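Local coordinates for repeat Five Residue (Rfr) protein or pentapeptide repeat protein (Cyanothece, PDB 2O6W) that is of unknown function but folds as a right-handed quadrilateral beta helix built from tandem pentapeptide repeats, at residues 106-111 against 126-131; 67-72 against 87-92. All coordinates share one frame; numbering follows the deposited sequence.

Interactions 1 and 2 illustrate how a repeat protein reuses one contact: each joins residues about twenty positions apart, one full coil of the beta helix, on the same face. They meet where 87-92 is hydrogen-bonded to 106-111, probably through N107 O to L88 N and E109 O to E90 N. Both turn leucines inward, interaction 1 adding alanine and valine, interaction 2 serine and threonine, with polar groups outside, so each is partly buried. Interaction 2, its centre about 7 Å from that of the chain, is rich in side-chain hydrogen bonds and polar groups lying side by side; interaction 1, its centre about 12 Å from the chain centre, relies more on backbone bonds, apolar packing and bridging waters.

Interaction 1: 106-111 against 126-131; sequences ANLENA and AILTGV
A106 and I127 begin the pairing of 106-111 with 126-131, where I127 N donates to A106 O at 2.9 Å. L108 N then returns a bond to I127 O, and N110 N meets T129 O at 2.9 Å, nearly straight at 171°. N107 and I127 form a single beta bridge, and a type II turn follows in each segment, from L108 to A111 and from L128 to V131. In-register stacking of turns on turns is the signature of the pentapeptide-repeat beta helix, in which the central leucine and the alanine two places before it point into the column. Here L108 CD1 lies 4.3 Å from A126 CB and also reaches L128 CG. V131 brings CG2 to 3.2 Å from L108 O, its methyl close under the turn carbonyl.

On the outer surface N107 and I127 run side by side. With CG anti to the backbone N (chi1 173°), N107 sends OD1 forward along its own chain to E109 N, which approaches from above the carbonyl plane and closes an Asx turn; the same oxygen lies against I127 CG1. With a leucine in its place, E109 N would probably lose this acceptor and N87 OD1, in the preceding coil, its weak bond from ND2. E109 extends alongside T129, and a water joins E109 OE2 (3.3 Å) to T129 OG1 (2.8 Å). At the turn, a second water donates to both N110 OD1 and G130 O. G130 has positive phi (67°), a conformation that favours glycine, and its CA packs against N110 OD1.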
loop_
_atom_site.group_PDB
_atom_site.type_symbol
_atom_site.label_atom_id
_atom_site.label_comp_id
_atom_site.label_asym_id
_atom_site.label_seq_id
_atom_site.Cartn_x
_atom_site.Cartn_y
_atom_site.Cartn_z
ATOM N N ALA A 106 -1.290 11.622 3.066
ATOM C CA ALA A 106 -0.515 10.655 2.301
ATOM C C ALA A 106 -0.329 11.075 0.854
ATOM O O ALA A 106 -1.185 11.724 0.265
ATOM C CB ALA A 106 -1.180 9.290 2.357
ATOM N N ASN A 107 0.803 10.702 0.278
ATOM C CA ASN A 107 1.058 11.032 -1.106
ATOM C C ASN A 107 0.815 9.789 -1.968
ATOM O O ASN A 107 1.561 8.816 -1.870
ATOM C CB ASN A 107 2.494 11.533 -1.258
ATOM C CG ASN A 107 2.885 11.749 -2.704
ATOM O OD1 ASN A 107 2.052 12.098 -3.537
ATOM N ND2 ASN A 107 4.166 11.559 -3.006
ATOM N N LEU A 108 -0.238 9.813 -2.789
ATOM C CA LEU A 108 -0.541 8.674 -3.666
ATOM C C LEU A 108 -0.435 9.040 -5.142
ATOM O O LEU A 108 -1.020 8.377 -5.990
ATOM C CB LEU A 108 -1.949 8.112 -3.404
ATOM C CG LEU A 108 -2.254 7.548 -2.015
ATOM C CD1 LEU A 108 -2.645 8.704 -1.110
ATOM C CD2 LEU A 108 -3.384 6.538 -2.068
ATOM N N GLU A 109 0.330 10.079 -5.449
ATOM C CA GLU A 109 0.471 10.525 -6.827
ATOM C C GLU A 109 0.831 9.429 -7.833
ATOM O O GLU A 109 1.773 8.658 -7.639
ATOM C CB GLU A 109 1.485 11.667 -6.899
ATOM C CG GLU A 109 1.637 12.267 -8.289
ATOM C CD GLU A 109 2.216 13.676 -8.269
ATOM O OE1 GLU A 109 3.242 13.897 -7.584
ATOM O OE2 GLU A 109 1.648 14.559 -8.951
ATOM N N ASN A 110 0.055 9.374 -8.909
ATOM C CA ASN A 110 0.247 8.402 -9.978
ATOM C C ASN A 110 0.200 6.956 -9.513
ATOM O O ASN A 110 0.714 6.057 -10.181
ATOM C CB ASN A 110 1.560 8.671 -10.689
ATOM C CG ASN A 110 1.579 10.024 -11.343
ATOM O OD1 ASN A 110 0.589 10.439 -11.943
ATOM N ND2 ASN A 110 2.700 10.722 -11.238
ATOM N N ALA A 111 -0.415 6.737 -8.364
ATOM C CA ALA A 111 -0.544 5.401 -7.823
ATOM C C ALA A 111 -1.667 4.694 -8.577
ATOM O O ALA A 111 -2.563 5.340 -9.113
ATOM C CB ALA A 111 -0.876 5.477 -6.339
ATOM N N ALA A 126 -4.719 14.210 1.777
ATOM C CA ALA A 126 -3.995 13.271 0.918
ATOM C C ALA A 126 -3.963 13.771 -0.515
ATOM O O ALA A 126 -4.883 14.457 -0.951
ATOM C CB ALA A 126 -4.658 11.913 0.969
ATOM N N ILE A 127 -2.906 13.449 -1.254
ATOM C CA ILE A 127 -2.852 13.893 -2.639
ATOM C C ILE A 127 -3.065 12.699 -3.582
ATOM O O ILE A 127 -2.296 11.740 -3.568
ATOM C CB ILE A 127 -1.508 14.693 -2.940
ATOM C CG1 ILE A 127 -0.608 13.929 -3.900
ATOM C CG2 ILE A 127 -0.781 15.034 -1.641
ATOM C CD1 ILE A 127 -0.881 14.263 -5.336
ATOM N N LEU A 128 -4.134 12.744 -4.383
ATOM C CA LEU A 128 -4.428 11.640 -5.300
ATOM C C LEU A 128 -4.340 11.968 -6.793
ATOM O O LEU A 128 -5.004 11.347 -7.617
ATOM C CB LEU A 128 -5.803 11.032 -4.982
ATOM C CG LEU A 128 -5.946 10.484 -3.557
ATOM C CD1 LEU A 128 -6.490 11.586 -2.667
ATOM C CD2 LEU A 128 -6.887 9.291 -3.525
ATOM N N THR A 129 -3.487 12.925 -7.127
ATOM C CA THR A 129 -3.272 13.347 -8.504
ATOM C C THR A 129 -2.808 12.208 -9.415
ATOM O O THR A 129 -1.897 11.459 -9.066
ATOM C CB THR A 129 -2.209 14.447 -8.559
ATOM O OG1 THR A 129 -2.557 15.487 -7.644
ATOM C CG2 THR A 129 -2.102 15.017 -9.956
ATOM N N GLY A 130 -3.427 12.100 -10.589
ATOM C CA GLY A 130 -3.062 11.067 -11.545
ATOM C C GLY A 130 -3.362 9.639 -11.121
ATOM O O GLY A 130 -2.877 8.694 -11.736
ATOM N N VAL A 131 -4.163 9.472 -10.078
ATOM C CA VAL A 131 -4.498 8.140 -9.596
ATOM C C VAL A 131 -5.524 7.409 -10.463
ATOM O O VAL A 131 -6.486 8.010 -10.948
ATOM C CB VAL A 131 -5.043 8.195 -8.156
ATOM C CG1 VAL A 131 -5.625 6.852 -7.773
ATOM C CG2 VAL A 131 -3.928 8.572 -7.191
HETATM O O HOH W 1 -0.137 16.864 -7.438
HETATM O O HOH W 2 -0.993 8.385 -13.936
#

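Interaction 2: 67-72 against 87-92; sequences NLYQSD and NLSETD
Two successive coils of the beta helix stack an Asx turn on an Asx turn, N67 beside N87, each overlapping the start of a type II turn (L68-S71, L88-T91). Their amides lie side by side with planes 9° apart. N67 OD1 accepts from Y69 N, and N87 ND2 adds a weak bond to it at 2.9 Å, while N67 ND2 bonds N24 OD1. N87 OD1 takes two donors from S89: OG, in the carbonyl plane on a lone pair at 2.7 Å, and the backbone N from above that plane. Between the backbones, L68 N bonds N87 O, Q70 N bonds S89 O at 3.0 Å, and D92 N bonds S71 O.

Inside, L68 CD1 rests on L88 CD2 at 3.5 Å. T91 OG1, between its own backbone N and carbonyl carbon (chi1 56°), donates to L88 O at 2.6 Å and leaves CG2 against L68 O.

Outside, the Y69 ring presents its CD1 edge to S89 OG at 3.2 Å, while Q70 CG lies over one face near the rim. Q70 NE2 bonds E90 OE2 at 3.1 Å, amide and carboxylate turned 65° apart, and Q70 OE1 accepts from R27. The carboxylates of D72 and D92 are almost parallel, OD2 to OD2 4.3 Å; the D92 salt bridge to K33 would probably ease their repulsion, and S74 and E94 bond their respective OD1 atoms.

With no regular strands, the neighbours are coils: N67, Y69 and D72 are backbone-bonded to V23, L25, R27, E28 and F30, which follow helix 2-10, whereas 87-92 pairs onward with N107 and E109.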
loop_
_atom_site.group_PDB
_atom_site.type_symbol
_atom_site.label_atom_id
_atom_site.label_comp_id
_atom_site.label_asym_id
_atom_site.label_seq_id
_atom_site.Cartn_x
_atom_site.Cartn_y
_atom_site.Cartn_z
ATOM N N ASN A 67 8.577 5.458 3.380
ATOM C CA ASN A 67 8.737 5.654 1.946
ATOM C C ASN A 67 8.539 4.351 1.171
ATOM O O ASN A 67 9.349 3.421 1.277
ATOM C CB ASN A 67 10.121 6.224 1.625
ATOM C CG ASN A 67 10.334 6.395 0.134
ATOM O OD1 ASN A 67 9.378 6.648 -0.606
ATOM N ND2 ASN A 67 11.578 6.275 -0.315
ATOM N N LEU A 68 7.465 4.289 0.391
ATOM C CA LEU A 68 7.167 3.096 -0.404
ATOM C C LEU A 68 7.141 3.416 -1.896
ATOM O O LEU A 68 6.570 2.676 -2.695
ATOM C CB LEU A 68 5.825 2.507 0.033
ATOM C CG LEU A 68 5.832 2.046 1.496
ATOM C CD1 LEU A 68 4.419 1.733 1.974
ATOM C CD2 LEU A 68 6.728 0.829 1.621
ATOM N N TYR A 69 7.781 4.526 -2.254
ATOM C CA TYR A 69 7.860 4.981 -3.640
ATOM C C TYR A 69 8.099 3.842 -4.637
ATOM O O TYR A 69 9.024 3.050 -4.476
ATOM C CB TYR A 69 8.968 6.030 -3.778
ATOM C CG TYR A 69 9.160 6.526 -5.188
ATOM C CD1 TYR A 69 8.156 7.236 -5.839
ATOM C CD2 TYR A 69 10.344 6.276 -5.879
ATOM C CE1 TYR A 69 8.326 7.681 -7.146
ATOM C CE2 TYR A 69 10.523 6.715 -7.183
ATOM C CZ TYR A 69 9.513 7.417 -7.813
ATOM O OH TYR A 69 9.688 7.854 -9.109
ATOM N N GLN A 70 7.246 3.779 -5.658
ATOM C CA GLN A 70 7.318 2.770 -6.716
ATOM C C GLN A 70 7.297 1.321 -6.265
ATOM O O GLN A 70 7.779 0.451 -6.975
ATOM C CB GLN A 70 8.558 2.993 -7.583
ATOM C CG GLN A 70 8.507 4.242 -8.423
ATOM C CD GLN A 70 9.610 4.279 -9.465
ATOM O OE1 GLN A 70 10.782 4.059 -9.155
ATOM N NE2 GLN A 70 9.241 4.566 -10.707
ATOM N N SER A 71 6.751 1.058 -5.086
ATOM C CA SER A 71 6.676 -0.306 -4.581
ATOM C C SER A 71 5.414 -1.013 -5.085
ATOM O O SER A 71 4.390 -0.375 -5.338
ATOM C CB SER A 71 6.677 -0.300 -3.053
ATOM O OG SER A 71 7.992 -0.161 -2.541
ATOM N N ASP A 72 5.493 -2.329 -5.247
ATOM C CA ASP A 72 4.339 -3.105 -5.687
ATOM C C ASP A 72 3.622 -3.549 -4.409
ATOM O O ASP A 72 4.210 -4.222 -3.559
ATOM C CB ASP A 72 4.783 -4.342 -6.488
ATOM C CG ASP A 72 3.608 -5.088 -7.136
ATOM O OD1 ASP A 72 2.499 -5.123 -6.542
ATOM O OD2 ASP A 72 3.800 -5.664 -8.236
ATOM N N ASN A 87 4.667 7.972 1.801
ATOM C CA ASN A 87 4.911 8.185 0.379
ATOM C C ASN A 87 4.497 6.944 -0.410
ATOM O O ASN A 87 5.250 5.973 -0.487
ATOM C CB ASN A 87 6.387 8.493 0.100
ATOM C CG ASN A 87 6.653 8.787 -1.378
ATOM O OD1 ASN A 87 5.722 8.954 -2.167
ATOM N ND2 ASN A 87 7.922 8.862 -1.751
ATOM N N LEU A 88 3.301 6.979 -0.990
ATOM C CA LEU A 88 2.802 5.856 -1.782
ATOM C C LEU A 88 2.738 6.211 -3.262
ATOM O O LEU A 88 1.985 5.594 -4.011
ATOM C CB LEU A 88 1.401 5.443 -1.316
ATOM C CG LEU A 88 1.305 4.973 0.133
ATOM C CD1 LEU A 88 -0.139 4.940 0.580
ATOM C CD2 LEU A 88 1.965 3.607 0.269
ATOM N N SER A 89 3.515 7.203 -3.690
ATOM C CA SER A 89 3.476 7.596 -5.095
ATOM C C SER A 89 4.018 6.521 -6.037
ATOM O O SER A 89 4.992 5.827 -5.734
ATOM C CB SER A 89 4.218 8.921 -5.317
ATOM O OG SER A 89 5.551 8.850 -4.855
ATOM N N GLU A 90 3.352 6.389 -7.178
ATOM C CA GLU A 90 3.694 5.410 -8.202
ATOM C C GLU A 90 3.723 3.975 -7.686
ATOM O O GLU A 90 4.453 3.134 -8.204
ATOM C CB GLU A 90 5.024 5.775 -8.859
ATOM C CG GLU A 90 4.983 7.151 -9.483
ATOM C CD GLU A 90 6.046 7.365 -10.540
ATOM O OE1 GLU A 90 6.172 8.520 -11.010
ATOM O OE2 GLU A 90 6.742 6.387 -10.910
ATOM N N THR A 91 2.928 3.696 -6.661
ATOM C CA THR A 91 2.857 2.344 -6.132
ATOM C C THR A 91 1.733 1.590 -6.831
ATOM O O THR A 91 0.813 2.192 -7.393
ATOM C CB THR A 91 2.565 2.318 -4.611
ATOM O OG1 THR A 91 1.355 3.043 -4.331
ATOM C CG2 THR A 91 3.732 2.913 -3.842
ATOM N N ASP A 92 1.810 0.268 -6.806
ATOM C CA ASP A 92 0.768 -0.543 -7.414
ATOM C C ASP A 92 -0.091 -1.036 -6.246
ATOM O O ASP A 92 0.338 -1.885 -5.473
ATOM C CB ASP A 92 1.384 -1.726 -8.174
ATOM C CG ASP A 92 0.349 -2.526 -8.962
ATOM O OD1 ASP A 92 -0.842 -2.492 -8.589
ATOM O OD2 ASP A 92 0.729 -3.208 -9.946
#